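Local structure of alkaline serine protease AL20 (Nesterenkonia abyssinica, 3CP7) at residues A[18-30]-A[165-177]. The protein is a secreted, thermostable trypsin-like serine protease that probably cleaves peptide bonds in other proteins under alkaline conditions. Numbering follows the deposited sequence.
Sequences QGDFVCSANIVAS and TGGSSGGPWFLGN. With FMT (formic acid), chain C.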
loop_
_atom_site.group_PDB
_atom_site.type_symbol
_atom_site.label_atom_id
_atom_site.label_comp_id
_atom_site.label_asym_id
_atom_site.label_seq_id
_atom_site.Cartn_x
_atom_site.Cartn_y
_atom_site.Cartn_z
ATOM N N GLN A 18 4.652 20.544 -6.527
ATOM C CA GLN A 18 4.643 21.182 -7.846
ATOM C C GLN A 18 3.394 22.042 -8.099
ATOM O O GLN A 18 3.289 22.698 -9.139
ATOM C CB GLN A 18 4.797 20.118 -8.942
ATOM C CG GLN A 18 5.249 20.639 -10.314
ATOM C CD GLN A 18 6.763 20.799 -10.461
ATOM O OE1 GLN A 18 7.258 21.030 -11.569
ATOM N NE2 GLN A 18 7.501 20.678 -9.355
ATOM N N GLY A 19 2.451 22.047 -7.157
ATOM C CA GLY A 19 1.259 22.886 -7.278
ATOM C C GLY A 19 -0.048 22.139 -7.094
ATOM O O GLY A 19 -0.081 21.090 -6.448
ATOM N N ASP A 20 -1.122 22.700 -7.658
ATOM C CA ASP A 20 -2.470 22.132 -7.573
ATOM C C ASP A 20 -2.847 21.413 -8.858
ATOM O O ASP A 20 -2.604 21.917 -9.961
ATOM C CB ASP A 20 -3.493 23.228 -7.279
ATOM C CG ASP A 20 -3.191 23.975 -6.001
ATOM O OD1 ASP A 20 -2.544 23.392 -5.101
ATOM O OD2 ASP A 20 -3.596 25.156 -5.898
ATOM N N PHE A 21 -3.452 20.236 -8.698
ATOM C CA PHE A 21 -3.794 19.376 -9.822
ATOM C C PHE A 21 -5.217 18.853 -9.705
ATOM O O PHE A 21 -5.849 18.971 -8.660
ATOM C CB PHE A 21 -2.796 18.217 -9.919
ATOM C CG PHE A 21 -1.390 18.665 -10.186
ATOM C CD1 PHE A 21 -0.530 18.966 -9.126
ATOM C CD2 PHE A 21 -0.935 18.810 -11.493
ATOM C CE1 PHE A 21 0.773 19.413 -9.376
ATOM C CE2 PHE A 21 0.367 19.244 -11.755
ATOM C CZ PHE A 21 1.219 19.549 -10.693
ATOM N N VAL A 22 -5.706 18.281 -10.799
ATOM C CA VAL A 22 -7.042 17.709 -10.848
ATOM C C VAL A 22 -7.014 16.320 -11.503
ATOM O O VAL A 22 -6.146 16.010 -12.316
ATOM C CB VAL A 22 -8.039 18.679 -11.549
ATOM C CG1 VAL A 22 -7.650 18.933 -13.000
ATOM C CG2 VAL A 22 -9.442 18.199 -11.427
ATOM N N CYS A 23 -7.958 15.479 -11.101
ATOM C CA CYS A 23 -8.078 14.112 -11.616
ATOM C C CYS A 23 -9.565 13.747 -11.586
ATOM O O CYS A 23 -10.431 14.628 -11.436
ATOM C CB CYS A 23 -7.235 13.133 -10.776
ATOM S SG CYS A 23 -5.577 12.748 -11.431
ATOM N N SER A 24 -9.860 12.457 -11.725
ATOM C CA SER A 24 -11.225 11.954 -11.638
ATOM C C SER A 24 -11.183 10.682 -10.797
ATOM O O SER A 24 -10.112 10.121 -10.552
ATOM C CB SER A 24 -11.750 11.660 -13.043
ATOM O OG SER A 24 -11.723 12.823 -13.868
ATOM N N ALA A 25 -12.351 10.225 -10.351
ATOM C CA ALA A 25 -12.443 8.990 -9.579
ATOM C C ALA A 25 -13.875 8.486 -9.580
ATOM O O ALA A 25 -14.772 9.128 -10.129
ATOM C CB ALA A 25 -11.958 9.211 -8.150
ATOM N N ASN A 26 -14.094 7.344 -8.933
ATOM C CA ASN A 26 -15.400 6.717 -8.948
ATOM C C ASN A 26 -15.650 5.916 -7.687
ATOM O O ASN A 26 -14.803 5.135 -7.290
ATOM C CB ASN A 26 -15.510 5.808 -10.178
ATOM C CG ASN A 26 -16.908 5.235 -10.363
ATOM O OD1 ASN A 26 -17.884 5.981 -10.483
ATOM N ND2 ASN A 26 -17.009 3.904 -10.394
ATOM N N ILE A 27 -16.825 6.094 -7.079
ATOM C CA ILE A 27 -17.200 5.294 -5.911
ATOM C C ILE A 27 -17.455 3.850 -6.331
ATOM O O ILE A 27 -18.323 3.581 -7.168
ATOM C CB ILE A 27 -18.468 5.828 -5.190
ATOM C CG1 ILE A 27 -18.309 7.305 -4.822
ATOM C CG2 ILE A 27 -18.761 4.982 -3.946
ATOM C CD1 ILE A 27 -19.604 7.953 -4.298
ATOM N N VAL A 28 -16.691 2.932 -5.745
ATOM C CA VAL A 28 -16.876 1.499 -5.979
ATOM C C VAL A 28 -17.422 0.857 -4.709
ATOM O O VAL A 28 -17.096 1.281 -3.599
ATOM C CB VAL A 28 -15.570 0.799 -6.451
ATOM C CG1 VAL A 28 -15.245 1.242 -7.884
ATOM C CG2 VAL A 28 -14.394 1.047 -5.477
ATOM N N ALA A 29 -18.283 -0.143 -4.881
ATOM C CA ALA A 29 -18.909 -0.809 -3.729
ATOM C C ALA A 29 -17.833 -1.308 -2.785
ATOM O O ALA A 29 -16.879 -1.938 -3.228
ATOM C CB ALA A 29 -19.769 -1.952 -4.195
ATOM N N SER A 30 -17.969 -1.014 -1.494
ATOM C CA SER A 30 -16.948 -1.386 -0.518
ATOM C C SER A 30 -17.542 -1.635 0.850
ATOM O O SER A 30 -18.496 -0.963 1.248
ATOM C CB SER A 30 -15.924 -0.264 -0.391
ATOM O OG SER A 30 -16.511 0.921 0.119
ATOM N N THR A 165 -8.515 14.735 -22.095
ATOM C CA THR A 165 -7.234 15.376 -21.803
ATOM C C THR A 165 -6.905 15.295 -20.306
ATOM O O THR A 165 -7.669 14.716 -19.528
ATOM C CB THR A 165 -7.268 16.874 -22.244
ATOM O OG1 THR A 165 -8.346 17.539 -21.563
ATOM C CG2 THR A 165 -7.450 17.011 -23.753
ATOM N N GLY A 166 -5.785 15.889 -19.900
ATOM C CA GLY A 166 -5.361 15.904 -18.497
ATOM C C GLY A 166 -6.507 16.338 -17.601
ATOM O O GLY A 166 -7.241 17.263 -17.939
ATOM N N GLY A 167 -6.655 15.648 -16.467
ATOM C CA GLY A 167 -7.774 15.829 -15.546
ATOM C C GLY A 167 -8.686 14.617 -15.593
ATOM O O GLY A 167 -9.393 14.328 -14.616
ATOM N N SER A 168 -8.699 13.924 -16.728
ATOM C CA SER A 168 -9.520 12.721 -16.880
ATOM C C SER A 168 -8.900 11.502 -16.195
ATOM O O SER A 168 -9.596 10.507 -15.948
ATOM C CB SER A 168 -9.821 12.418 -18.360
ATOM O OG SER A 168 -8.624 12.144 -19.083
ATOM N N SER A 169 -7.605 11.564 -15.887
ATOM C CA SER A 169 -6.946 10.430 -15.248
ATOM C C SER A 169 -7.676 10.041 -13.987
ATOM O O SER A 169 -8.147 10.903 -13.237
ATOM C CB SER A 169 -5.514 10.763 -14.872
ATOM O OG SER A 169 -4.696 10.908 -16.018
ATOM N N GLY A 170 -7.728 8.739 -13.742
ATOM C CA GLY A 170 -8.411 8.209 -12.578
ATOM C C GLY A 170 -9.873 7.930 -12.831
ATOM O O GLY A 170 -10.501 7.234 -12.043
ATOM N N GLY A 171 -10.420 8.479 -13.913
ATOM C CA GLY A 171 -11.825 8.234 -14.260
ATOM C C GLY A 171 -12.070 6.776 -14.594
ATOM O O GLY A 171 -11.165 6.071 -15.020
ATOM N N PRO A 172 -13.292 6.295 -14.356
ATOM C CA PRO A 172 -13.580 4.870 -14.485
ATOM C C PRO A 172 -13.748 4.385 -15.921
ATOM O O PRO A 172 -14.277 5.115 -16.774
ATOM C CB PRO A 172 -14.908 4.719 -13.743
ATOM C CG PRO A 172 -15.575 6.057 -13.935
ATOM C CD PRO A 172 -14.453 7.062 -13.861
ATOM N N TRP A 173 -13.304 3.156 -16.172
ATOM C CA TRP A 173 -13.717 2.405 -17.360
ATOM C C TRP A 173 -14.764 1.401 -16.916
ATOM O O TRP A 173 -14.494 0.555 -16.064
ATOM C CB TRP A 173 -12.553 1.616 -17.936
ATOM C CG TRP A 173 -11.497 2.397 -18.644
ATOM C CD1 TRP A 173 -11.153 3.719 -18.455
ATOM C CD2 TRP A 173 -10.589 1.878 -19.624
ATOM N NE1 TRP A 173 -10.112 4.055 -19.303
ATOM C CE2 TRP A 173 -9.739 2.940 -20.009
ATOM C CE3 TRP A 173 -10.421 0.615 -20.221
ATOM C CZ2 TRP A 173 -8.734 2.778 -20.971
ATOM C CZ3 TRP A 173 -9.417 0.454 -21.167
ATOM C CH2 TRP A 173 -8.587 1.526 -21.531
ATOM N N PHE A 174 -15.953 1.490 -17.500
ATOM C CA PHE A 174 -17.010 0.518 -17.228
ATOM C C PHE A 174 -17.135 -0.441 -18.394
ATOM O O PHE A 174 -17.113 -0.024 -19.559
ATOM C CB PHE A 174 -18.353 1.220 -17.015
ATOM C CG PHE A 174 -18.351 2.198 -15.881
ATOM C CD1 PHE A 174 -18.522 3.556 -16.105
ATOM C CD2 PHE A 174 -18.185 1.747 -14.578
ATOM C CE1 PHE A 174 -18.528 4.453 -15.035
ATOM C CE2 PHE A 174 -18.177 2.642 -13.503
ATOM C CZ PHE A 174 -18.358 3.991 -13.732
ATOM N N LEU A 175 -17.246 -1.725 -18.072
ATOM C CA LEU A 175 -17.585 -2.717 -19.083
ATOM C C LEU A 175 -18.940 -2.377 -19.700
ATOM O O LEU A 175 -19.895 -2.074 -18.983
ATOM C CB LEU A 175 -17.594 -4.118 -18.472
ATOM C CG LEU A 175 -16.188 -4.618 -18.134
ATOM C CD1 LEU A 175 -16.218 -5.749 -17.110
ATOM C CD2 LEU A 175 -15.458 -5.044 -19.395
ATOM N N GLY A 176 -19.008 -2.410 -21.030
ATOM C CA GLY A 176 -20.270 -2.209 -21.737
ATOM C C GLY A 176 -20.608 -0.761 -22.031
ATOM O O GLY A 176 -19.726 0.104 -22.024
ATOM N N ASN A 177 -21.887 -0.480 -22.302
ATOM C CA ASN A 177 -22.282 0.874 -22.690
ATOM C C ASN A 177 -22.937 1.610 -21.533
ATOM O O ASN A 177 -23.885 1.116 -20.911
ATOM C CB ASN A 177 -23.164 0.897 -23.966
ATOM C CG ASN A 177 -22.747 2.029 -24.960
ATOM O OD1 ASN A 177 -22.977 3.214 -24.717
ATOM N ND2 ASN A 177 -22.116 1.646 -26.064
HETATM C C FMT C . -4.184 13.958 -15.040
HETATM O O1 FMT C . -3.247 13.258 -14.618
HETATM O O2 FMT C . -4.963 13.574 -15.915
#
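The amide of Asn26 meets the ring of Phe174 at its edge. Asn26 OD1 lies in the ring plane, and Asn26 ND2 lies near it, 3.6 Å from Phe174 CE2. The two planes are turned 77° apart. CG of Asn26 stands anti to the backbone N (chi1 -173°), which carries the amide past Pro172 to the end of the ring. Pro172 CG packs 3.8 Å from Asn26 CB. The amide is gripped at both ends, OD1 by His8 and ND2 by Gln183. With an alanine here, His8 and Gln183 are likely to lose their amide partners and a gap to open beside Phe174.

Toward Gly167 the contact becomes polar. Ser24 N donates to Ser169 O at 2.8 Å. Ser24 OG gives a 2.9 Å bond to a lone pair of Gly167 O and is also bonded to Tyr130 N. A CB on Gly170 would run into Ser24 O, and its backbone angles also favour glycine. Cys23, in a disulfide with Cys42, sets its SG 4.0 Å from Ser169 CB.

A formic acid molecule, probably from the crystallisation liquor, sits against the turn at Gly167 and Ser169. O2 of the formic acid accepts a nearly straight 2.7 Å hydrogen bond from Gly167 N and one from Ser169 OG. His41 NE2 also bonds to the molecule. Ser169, His41 and Asp91 have charge-relay geometry, consistent with a catalytic triad. The backbone N atoms of Gly167 and Ser169 would then line the oxyanion hole. Strand 19-27 of the barrel thus backs the probable nucleophile loop, Gly-Gly-Ser-Ser-Gly-Gly-Pro, between the two beta domains of a trypsin-like fold.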